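Local coordinates for protein fatty acid amide hydrolase (Candida albicans, PDB 6KVR) that probably hydrolyses monocarboxylic acid amides to the carboxylate and ammonium, as a member of the amidase signature family, at residues K25-K30 / G171-I176; I359-N364 / T499-D504; Y468-P473 / S534-A539. One frame throughout, in Å; residues are numbered along the deposited sequence.

Interaction 1: K25-K30 / G171-I176; sequences KEWLPK and GYVSKI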
loop_
_atom_site.group_PDB
_atom_site.type_symbol
_atom_site.label_atom_id
_atom_site.label_comp_id
_atom_site.label_asym_id
_atom_site.label_seq_id
_atom_site.Cartn_x
_atom_site.Cartn_y
_atom_site.Cartn_z
ATOM N N LYS A 25 -6.890 14.897 40.588
ATOM C CA LYS A 25 -8.275 15.320 40.809
ATOM C C LYS A 25 -9.236 14.792 39.741
ATOM O O LYS A 25 -10.286 14.230 40.076
ATOM C CB LYS A 25 -8.373 16.847 40.880
ATOM C CG LYS A 25 -9.367 17.310 41.934
ATOM C CD LYS A 25 -9.422 18.826 42.105
ATOM C CE LYS A 25 -9.396 19.200 43.596
ATOM N NZ LYS A 25 -10.486 18.565 44.410
ATOM N N GLU A 26 -8.913 14.988 38.457
ATOM C CA GLU A 26 -9.870 14.724 37.385
ATOM C C GLU A 26 -9.821 13.305 36.836
ATOM O O GLU A 26 -10.832 12.843 36.293
ATOM C CB GLU A 26 -9.667 15.683 36.199
ATOM C CG GLU A 26 -9.271 17.086 36.573
ATOM C CD GLU A 26 -10.444 17.870 37.138
ATOM O OE1 GLU A 26 -11.586 17.345 37.100
ATOM O OE2 GLU A 26 -10.227 19.003 37.634
ATOM N N TRP A 27 -8.693 12.602 36.938
ATOM C CA TRP A 27 -8.579 11.322 36.238
ATOM C C TRP A 27 -8.311 10.125 37.140
ATOM O O TRP A 27 -8.877 9.051 36.906
ATOM C CB TRP A 27 -7.497 11.432 35.166
ATOM C CG TRP A 27 -7.872 12.463 34.141
ATOM C CD1 TRP A 27 -7.468 13.763 34.107
ATOM C CD2 TRP A 27 -8.750 12.284 33.022
ATOM N NE1 TRP A 27 -8.025 14.404 33.026
ATOM C CE2 TRP A 27 -8.822 13.522 32.348
ATOM C CE3 TRP A 27 -9.477 11.198 32.521
ATOM C CZ2 TRP A 27 -9.586 13.710 31.200
ATOM C CZ3 TRP A 27 -10.245 11.385 31.377
ATOM C CH2 TRP A 27 -10.286 12.633 30.725
ATOM N N LEU A 28 -7.491 10.281 38.178
ATOM C CA LEU A 28 -7.180 9.162 39.065
ATOM C C LEU A 28 -8.397 8.435 39.629
ATOM O O LEU A 28 -8.339 7.195 39.721
ATOM C CB LEU A 28 -6.284 9.650 40.208
ATOM C CG LEU A 28 -5.836 8.593 41.224
ATOM C CD1 LEU A 28 -5.235 7.352 40.543
ATOM C CD2 LEU A 28 -4.841 9.211 42.196
ATOM N N PRO A 29 -9.498 9.096 40.028
ATOM C CA PRO A 29 -10.680 8.318 40.456
ATOM C C PRO A 29 -11.217 7.372 39.386
ATOM O O PRO A 29 -11.591 6.238 39.712
ATOM C CB PRO A 29 -11.700 9.402 40.830
ATOM C CG PRO A 29 -10.857 10.595 41.203
ATOM C CD PRO A 29 -9.681 10.544 40.269
ATOM N N LYS A 30 -11.254 7.790 38.117
ATOM C CA LYS A 30 -11.736 6.889 37.071
ATOM C C LYS A 30 -10.821 5.685 36.902
ATOM O O LYS A 30 -11.293 4.586 36.585
ATOM C CB LYS A 30 -11.861 7.637 35.744
ATOM C CG LYS A 30 -12.412 9.043 35.883
ATOM C CD LYS A 30 -12.821 9.579 34.533
ATOM C CE LYS A 30 -13.323 10.994 34.643
ATOM N NZ LYS A 30 -14.786 10.974 34.431
ATOM N N GLY A 171 -4.163 2.372 26.420
ATOM C CA GLY A 171 -3.157 2.793 27.369
ATOM C C GLY A 171 -3.170 4.266 27.747
ATOM O O GLY A 171 -2.353 4.677 28.584
ATOM N N TYR A 172 -4.064 5.074 27.171
ATOM C CA TYR A 172 -4.129 6.507 27.454
ATOM C C TYR A 172 -5.237 6.759 28.467
ATOM O O TYR A 172 -6.394 6.391 28.229
ATOM C CB TYR A 172 -4.389 7.320 26.184
ATOM C CG TYR A 172 -3.325 7.188 25.113
ATOM C CD1 TYR A 172 -2.129 7.897 25.199
ATOM C CD2 TYR A 172 -3.516 6.359 24.015
ATOM C CE1 TYR A 172 -1.152 7.791 24.215
ATOM C CE2 TYR A 172 -2.546 6.233 23.037
ATOM C CZ TYR A 172 -1.365 6.951 23.145
ATOM O OH TYR A 172 -0.407 6.837 22.167
ATOM N N VAL A 173 -4.891 7.367 29.604
ATOM C CA VAL A 173 -5.916 7.595 30.623
ATOM C C VAL A 173 -6.981 8.546 30.091
ATOM O O VAL A 173 -8.179 8.363 30.345
ATOM C CB VAL A 173 -5.281 8.104 31.932
ATOM C CG1 VAL A 173 -6.350 8.719 32.844
ATOM C CG2 VAL A 173 -4.573 6.940 32.631
ATOM N N SER A 174 -6.563 9.546 29.299
ATOM C CA SER A 174 -7.516 10.457 28.684
ATOM C C SER A 174 -8.609 9.732 27.908
ATOM O O SER A 174 -9.704 10.276 27.757
ATOM C CB SER A 174 -6.781 11.438 27.769
ATOM O OG SER A 174 -6.331 10.775 26.597
ATOM N N LYS A 175 -8.361 8.507 27.447
ATOM C CA LYS A 175 -9.340 7.760 26.667
ATOM C C LYS A 175 -10.145 6.772 27.506
ATOM O O LYS A 175 -10.887 5.956 26.945
ATOM C CB LYS A 175 -8.647 7.020 25.517
ATOM C CG LYS A 175 -8.061 7.939 24.469
ATOM C CD LYS A 175 -9.166 8.322 23.497
ATOM C CE LYS A 175 -8.889 9.583 22.724
ATOM N NZ LYS A 175 -9.806 9.596 21.557
ATOM N N ILE A 176 -10.029 6.822 28.835
ATOM C CA ILE A 176 -10.801 5.900 29.661
ATOM C C ILE A 176 -12.299 6.151 29.549
ATOM O O ILE A 176 -13.094 5.308 29.981
ATOM C CB ILE A 176 -10.330 5.972 31.132
ATOM C CG1 ILE A 176 -10.839 4.762 31.928
ATOM C CG2 ILE A 176 -10.759 7.281 31.772
ATOM C CD1 ILE A 176 -10.420 4.783 33.387
#
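Trp27 lays a face of its indole over the backbone of Ser174, and this CH-pi contact ties helix 20-40, an N-terminal helix, to the loop that follows strand 155-158 in the amidase domain. The loop winds into a short 3-10 segment at 173-175, and the ring rests against that turn. Ser174 CA sits 4.3 Å from the centroid of the six-membered ring of Trp27, 24° off the ring normal, so backbone rather than side chain faces the indole. The Ser174 hydroxyl is engaged by the carbonyl of Leu407 instead. With CG anti to its own carbonyl carbon (chi1 -62°), Trp27 sends the six-membered ring forward to the loop.

The neighbours of Ser174 meet the tryptophan differently. Val173 runs antiparallel alongside the tryptophan side chain, and its CG1 reaches the root of that side chain, 3.8 Å from Trp27 CB. Ile176 approaches the rim of the ring near its plane, its CG2 standing 4.2 Å from Trp27 CZ3. No hydrogen bond crosses between the two segments; they meet through van der Waals and CH-pi contacts. Val173 also touches Tyr23 and Val31 of the same helix, and Ile176 touches Tyr34.

One turn beyond Trp27, Lys30 places its aliphatic stem over Ile176, while its ammonium group turns off from the loop. Ile176 is extended, with CG1 anti to the backbone N (chi1 -164°), which carries its terminal methyl to the helix: CD1 lies 4.0 Å from Lys30 CB. That same methyl, CD1 of Ile176, comes closer still to the backbone, 3.3 Å from Lys30 O.

Interaction 2: I359-N364 / T499-D504; sequences IRRALN and TGIFQD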
loop_
_atom_site.group_PDB
_atom_site.type_symbol
_atom_site.label_atom_id
_atom_site.label_comp_id
_atom_site.label_asym_id
_atom_site.label_seq_id
_atom_site.Cartn_x
_atom_site.Cartn_y
_atom_site.Cartn_z
ATOM N N ILE A 359 21.315 -15.811 23.282
ATOM C CA ILE A 359 20.878 -15.635 21.894
ATOM C C ILE A 359 21.933 -16.167 20.930
ATOM O O ILE A 359 21.610 -16.839 19.939
ATOM C CB ILE A 359 20.558 -14.154 21.590
ATOM C CG1 ILE A 359 19.640 -13.539 22.660
ATOM C CG2 ILE A 359 19.899 -14.036 20.232
ATOM C CD1 ILE A 359 18.301 -14.244 22.807
ATOM N N ARG A 360 23.202 -15.855 21.186
ATOM C CA ARG A 360 24.264 -16.374 20.339
ATOM C C ARG A 360 24.236 -17.899 20.310
ATOM O O ARG A 360 24.294 -18.510 19.235
ATOM C CB ARG A 360 25.618 -15.863 20.819
ATOM C CG ARG A 360 26.803 -16.366 19.970
ATOM C CD ARG A 360 28.113 -15.722 20.404
ATOM N NE ARG A 360 28.357 -15.950 21.822
ATOM C CZ ARG A 360 29.249 -15.282 22.534
ATOM N NH1 ARG A 360 29.997 -14.340 21.987
ATOM N NH2 ARG A 360 29.401 -15.574 23.826
ATOM N N ARG A 361 24.109 -18.530 21.482
ATOM C CA ARG A 361 24.130 -19.989 21.543
ATOM C C ARG A 361 22.942 -20.586 20.799
ATOM O O ARG A 361 23.107 -21.487 19.967
ATOM C CB ARG A 361 24.148 -20.467 22.997
ATOM C CG ARG A 361 24.081 -21.985 23.145
ATOM C CD ARG A 361 24.344 -22.476 24.571
ATOM N NE ARG A 361 23.382 -21.955 25.529
ATOM C CZ ARG A 361 22.215 -22.518 25.812
ATOM N NH1 ARG A 361 21.834 -23.646 25.238
ATOM N NH2 ARG A 361 21.404 -21.927 26.689
ATOM N N ALA A 362 21.731 -20.082 21.072
ATOM C CA ALA A 362 20.544 -20.645 20.433
ATOM C C ALA A 362 20.576 -20.452 18.916
ATOM O O ALA A 362 20.223 -21.365 18.157
ATOM C CB ALA A 362 19.285 -20.030 21.037
ATOM N N LEU A 363 20.980 -19.269 18.454
ATOM C CA LEU A 363 21.137 -19.059 17.022
ATOM C C LEU A 363 22.120 -20.070 16.432
ATOM O O LEU A 363 21.826 -20.740 15.433
ATOM C CB LEU A 363 21.593 -17.624 16.766
ATOM C CG LEU A 363 21.685 -17.211 15.299
ATOM C CD1 LEU A 363 20.421 -17.626 14.545
ATOM C CD2 LEU A 363 21.923 -15.706 15.201
ATOM N N ASN A 364 23.283 -20.224 17.069
ATOM C CA ASN A 364 24.285 -21.162 16.568
ATOM C C ASN A 364 23.763 -22.598 16.552
ATOM O O ASN A 364 24.037 -23.355 15.610
ATOM C CB ASN A 364 25.554 -21.071 17.413
ATOM C CG ASN A 364 26.681 -21.868 16.827
ATOM O OD1 ASN A 364 27.151 -21.575 15.731
ATOM N ND2 ASN A 364 27.110 -22.899 17.536
ATOM N N THR A 499 12.674 -21.626 19.788
ATOM C CA THR A 499 13.679 -22.599 19.384
ATOM C C THR A 499 13.666 -23.872 20.228
ATOM O O THR A 499 14.272 -24.866 19.816
ATOM C CB THR A 499 15.079 -21.981 19.460
ATOM O OG1 THR A 499 15.383 -21.672 20.825
ATOM C CG2 THR A 499 15.138 -20.716 18.648
ATOM N N GLY A 500 12.983 -23.879 21.373
ATOM C CA GLY A 500 13.092 -24.960 22.334
ATOM C C GLY A 500 14.291 -24.852 23.250
ATOM O O GLY A 500 14.502 -25.742 24.087
ATOM N N ILE A 501 15.080 -23.787 23.118
ATOM C CA ILE A 501 16.234 -23.529 23.966
ATOM C C ILE A 501 15.854 -22.505 25.026
ATOM O O ILE A 501 15.045 -21.596 24.778
ATOM C CB ILE A 501 17.430 -23.055 23.122
ATOM C CG1 ILE A 501 17.888 -24.211 22.236
ATOM C CG2 ILE A 501 18.575 -22.581 24.025
ATOM C CD1 ILE A 501 18.681 -23.797 21.044
ATOM N N PHE A 502 16.412 -22.675 26.224
ATOM C CA PHE A 502 16.195 -21.770 27.338
ATOM C C PHE A 502 17.545 -21.327 27.860
ATOM O O PHE A 502 18.531 -22.068 27.777
ATOM C CB PHE A 502 15.364 -22.442 28.439
ATOM C CG PHE A 502 13.990 -22.841 27.980
ATOM C CD1 PHE A 502 13.815 -23.932 27.124
ATOM C CD2 PHE A 502 12.874 -22.104 28.358
ATOM C CE1 PHE A 502 12.547 -24.297 26.671
ATOM C CE2 PHE A 502 11.595 -22.472 27.920
ATOM C CZ PHE A 502 11.436 -23.569 27.068
ATOM N N GLN A 503 17.595 -20.103 28.372
ATOM C CA GLN A 503 18.833 -19.635 28.965
ATOM C C GLN A 503 19.262 -20.587 30.082
ATOM O O GLN A 503 18.432 -21.135 30.818
ATOM C CB GLN A 503 18.673 -18.216 29.498
ATOM C CG GLN A 503 19.981 -17.567 29.952
ATOM C CD GLN A 503 20.197 -17.675 31.451
ATOM O OE1 GLN A 503 19.508 -18.430 32.144
ATOM N NE2 GLN A 503 21.158 -16.909 31.964
ATOM N N ASP A 504 20.568 -20.794 30.177
ATOM C CA ASP A 504 21.177 -21.675 31.173
ATOM C C ASP A 504 22.212 -20.863 31.932
ATOM O O ASP A 504 23.266 -20.527 31.360
ATOM C CB ASP A 504 21.827 -22.882 30.497
ATOM C CG ASP A 504 22.275 -23.940 31.492
ATOM O OD1 ASP A 504 22.778 -23.580 32.587
ATOM O OD2 ASP A 504 22.110 -25.140 31.174
#
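Arg361 NH2 is gripped by two acceptors: the backbone carbonyl of Phe502, across the contact, and the carboxylate of Asp508, which makes a salt bridge with it. The bond from Arg361 NH2 to Phe502 O is 3.1 Å long, with an angle of 147° at the hydrogen. The oxygen lies in the guanidinium plane, at its edge, whereas the donor is tilted 33° from the plane of the carbonyl. Asp508 also accepts from the backbone N of Asp504, so one carboxylate holds both the arginine and the chain it reaches. Asp504 itself stays out of the pairing: its OD2 is 5.6 Å from Arg361 NH2, and its OD1 takes the backbone N of Thr506, although the negative charge nearby may still steady the arginine.

The arginine chain runs extended as far as its bend at chi3 (60°), which turns the guanidinium across Ile501. There Ile501 CG2 comes within 3.6 Å of Arg361 NH1. The other branch of Ile501 points to the helix backbone, and its CD1 packs 3.7 Å from Ala362 CA and 3.8 Å from Ala362 CB. The small alanine lets the helix come close, the CA atoms of Ala362 and Ile501 being 6.3 Å apart.

Thr499 sets up the corner that presents Ile501: its OG1 accepts from Ile501 N at 3.1 Å, an ST turn, and is also bonded to Val541 O of the neighbouring strand. Ile359, Ala362 and Leu363 of the helix press on strand 540-546. Helix 357-372 thus packs on the central mixed sheet while linking the adjacent parallel strands 343-346 and 376-379, a beta-alpha-beta crossover.

Interaction 3: Y468-P473 / S534-A539; sequences YNNVAP and SQFVGA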
loop_
_atom_site.group_PDB
_atom_site.type_symbol
_atom_site.label_atom_id
_atom_site.label_comp_id
_atom_site.label_asym_id
_atom_site.label_seq_id
_atom_site.Cartn_x
_atom_site.Cartn_y
_atom_site.Cartn_z
ATOM N N TYR A 468 15.966 -9.805 19.483
ATOM C CA TYR A 468 16.353 -8.821 20.484
ATOM C C TYR A 468 17.781 -9.205 20.871
ATOM O O TYR A 468 18.198 -10.338 20.633
ATOM C CB TYR A 468 15.364 -8.840 21.669
ATOM C CG TYR A 468 15.733 -7.976 22.868
ATOM C CD1 TYR A 468 16.019 -6.637 22.704
ATOM C CD2 TYR A 468 15.801 -8.509 24.160
ATOM C CE1 TYR A 468 16.373 -5.845 23.776
ATOM C CE2 TYR A 468 16.151 -7.714 25.253
ATOM C CZ TYR A 468 16.431 -6.369 25.040
ATOM O OH TYR A 468 16.790 -5.527 26.077
ATOM N N ASN A 469 18.548 -8.260 21.418
ATOM C CA ASN A 469 19.938 -8.569 21.766
ATOM C C ASN A 469 20.060 -9.323 23.082
ATOM O O ASN A 469 21.140 -9.375 23.683
ATOM C CB ASN A 469 20.765 -7.284 21.837
ATOM C CG ASN A 469 20.074 -6.210 22.664
ATOM O OD1 ASN A 469 19.440 -5.308 22.121
ATOM N ND2 ASN A 469 20.141 -6.344 23.981
ATOM N N ASN A 470 18.962 -9.884 23.567
ATOM C CA ASN A 470 18.946 -10.615 24.823
ATOM C C ASN A 470 17.666 -11.439 24.830
ATOM O O ASN A 470 16.830 -11.326 23.927
ATOM C CB ASN A 470 19.041 -9.651 26.015
ATOM C CG ASN A 470 19.301 -10.363 27.336
ATOM O OD1 ASN A 470 19.805 -11.486 27.371
ATOM N ND2 ASN A 470 18.936 -9.714 28.428
ATOM N N VAL A 471 17.525 -12.281 25.847
ATOM C CA VAL A 471 16.232 -12.880 26.164
ATOM C C VAL A 471 15.403 -11.766 26.789
ATOM O O VAL A 471 15.846 -10.614 26.814
ATOM C CB VAL A 471 16.381 -14.083 27.115
ATOM C CG1 VAL A 471 17.052 -15.240 26.393
ATOM C CG2 VAL A 471 17.208 -13.693 28.297
ATOM N N ALA A 472 14.222 -12.100 27.319
ATOM C CA ALA A 472 13.322 -11.107 27.900
ATOM C C ALA A 472 14.075 -10.157 28.829
ATOM O O ALA A 472 14.878 -10.606 29.658
ATOM C CB ALA A 472 12.188 -11.788 28.672
ATOM N N PRO A 473 13.844 -8.861 28.732
ATOM C CA PRO A 473 14.565 -7.902 29.571
ATOM C C PRO A 473 13.917 -7.762 30.947
ATOM O O PRO A 473 12.804 -8.214 31.201
ATOM C CB PRO A 473 14.445 -6.603 28.775
ATOM C CG PRO A 473 13.077 -6.702 28.198
ATOM C CD PRO A 473 12.893 -8.189 27.829
ATOM N N SER A 534 22.883 -14.692 36.179
ATOM C CA SER A 534 22.069 -15.134 37.306
ATOM C C SER A 534 20.715 -14.437 37.378
ATOM O O SER A 534 19.862 -14.860 38.163
ATOM C CB SER A 534 22.832 -14.931 38.628
ATOM O OG SER A 534 23.049 -13.551 38.913
ATOM N N GLN A 535 20.481 -13.412 36.560
ATOM C CA GLN A 535 19.272 -12.595 36.649
ATOM C C GLN A 535 18.326 -12.796 35.460
ATOM O O GLN A 535 17.369 -12.026 35.295
ATOM C CB GLN A 535 19.667 -11.119 36.770
ATOM C CG GLN A 535 20.208 -10.704 38.139
ATOM C CD GLN A 535 19.177 -10.841 39.252
ATOM O OE1 GLN A 535 19.204 -11.796 40.040
ATOM N NE2 GLN A 535 18.267 -9.871 39.331
ATOM N N PHE A 536 18.571 -13.802 34.624
ATOM C CA PHE A 536 17.716 -14.061 33.473
ATOM C C PHE A 536 17.439 -15.556 33.330
ATOM O O PHE A 536 17.269 -16.050 32.212
ATOM C CB PHE A 536 18.342 -13.523 32.170
ATOM C CG PHE A 536 18.399 -12.015 32.080
ATOM C CD1 PHE A 536 17.309 -11.289 31.617
ATOM C CD2 PHE A 536 19.554 -11.327 32.434
ATOM C CE1 PHE A 536 17.356 -9.903 31.527
ATOM C CE2 PHE A 536 19.612 -9.937 32.351
ATOM C CZ PHE A 536 18.513 -9.222 31.892
ATOM N N VAL A 537 17.360 -16.277 34.456
ATOM C CA VAL A 537 17.437 -17.739 34.449
ATOM C C VAL A 537 16.291 -18.362 33.661
ATOM O O VAL A 537 15.111 -18.105 33.935
ATOM C CB VAL A 537 17.425 -18.280 35.887
ATOM C CG1 VAL A 537 17.497 -19.803 35.860
ATOM C CG2 VAL A 537 18.556 -17.668 36.734
ATOM N N GLY A 538 16.636 -19.244 32.717
ATOM C CA GLY A 538 15.650 -20.107 32.109
ATOM C C GLY A 538 14.708 -19.431 31.139
ATOM O O GLY A 538 13.717 -20.054 30.732
ATOM N N ALA A 539 14.996 -18.184 30.750
ATOM C CA ALA A 539 14.143 -17.454 29.812
ATOM C C ALA A 539 14.185 -18.098 28.431
ATOM O O ALA A 539 15.261 -18.436 27.935
ATOM C CB ALA A 539 14.593 -16.001 29.701
#
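Phe536 holds CG anti to its carbonyl carbon (chi1 -69°) and Asn470 holds CG anti to its backbone N (chi1 -169°), which brings the amide of one over the ring of the other. ND2 of Asn470 hangs 3.4 Å above the plane of the Phe536 ring, offset toward the rim, and the amide and ring planes stand 77° apart. OD1 of the same amide is hydrogen-bonded to Ser356 OG, consistent with the nitrogen being the end that faces the ring. At the ring edge, near its plane, Ala472 O lies 3.2 Å from Phe536 CE1. His474 stacks on the ring as well.

Beside the ring, Val471 packs against both Phe536 and Ala539, the first and last residues of a type II beta turn: its CG2 is 4.0 Å from Phe536 CB, and its CB is 3.7 Å from Ala539 CB.

No conventional hydrogen bond crosses this buried contact. The ring offers its electron-rich face to an amide nitrogen and its slightly positive C-H edge to a carbonyl oxygen, so weak electrostatic attraction probably adds to the apolar packing in joining the two loops.

Overall arrangement
Interactions 2 and 3 are neighbours, their centres 11 Å apart and their segments alternating along the chain. Gln503 joins them: its N lies 2.9 Å from Ala539 O and its OE1 3.0 Å from Gly538 N, both probable hydrogen bonds. Val471 also touches Ile359. Interaction 1 stands well apart, with centres about 42 Å from interaction 2, across the chain's centre, and about 34 Å from interaction 3. Neither interaction 1 nor interaction 3 includes a residue of the predicted substrate site, though each has a side chain about 12 Å from that of one such residue: Ser174 from Leu207 and Pro473 from Gly256. Interaction 2 lies away from the site.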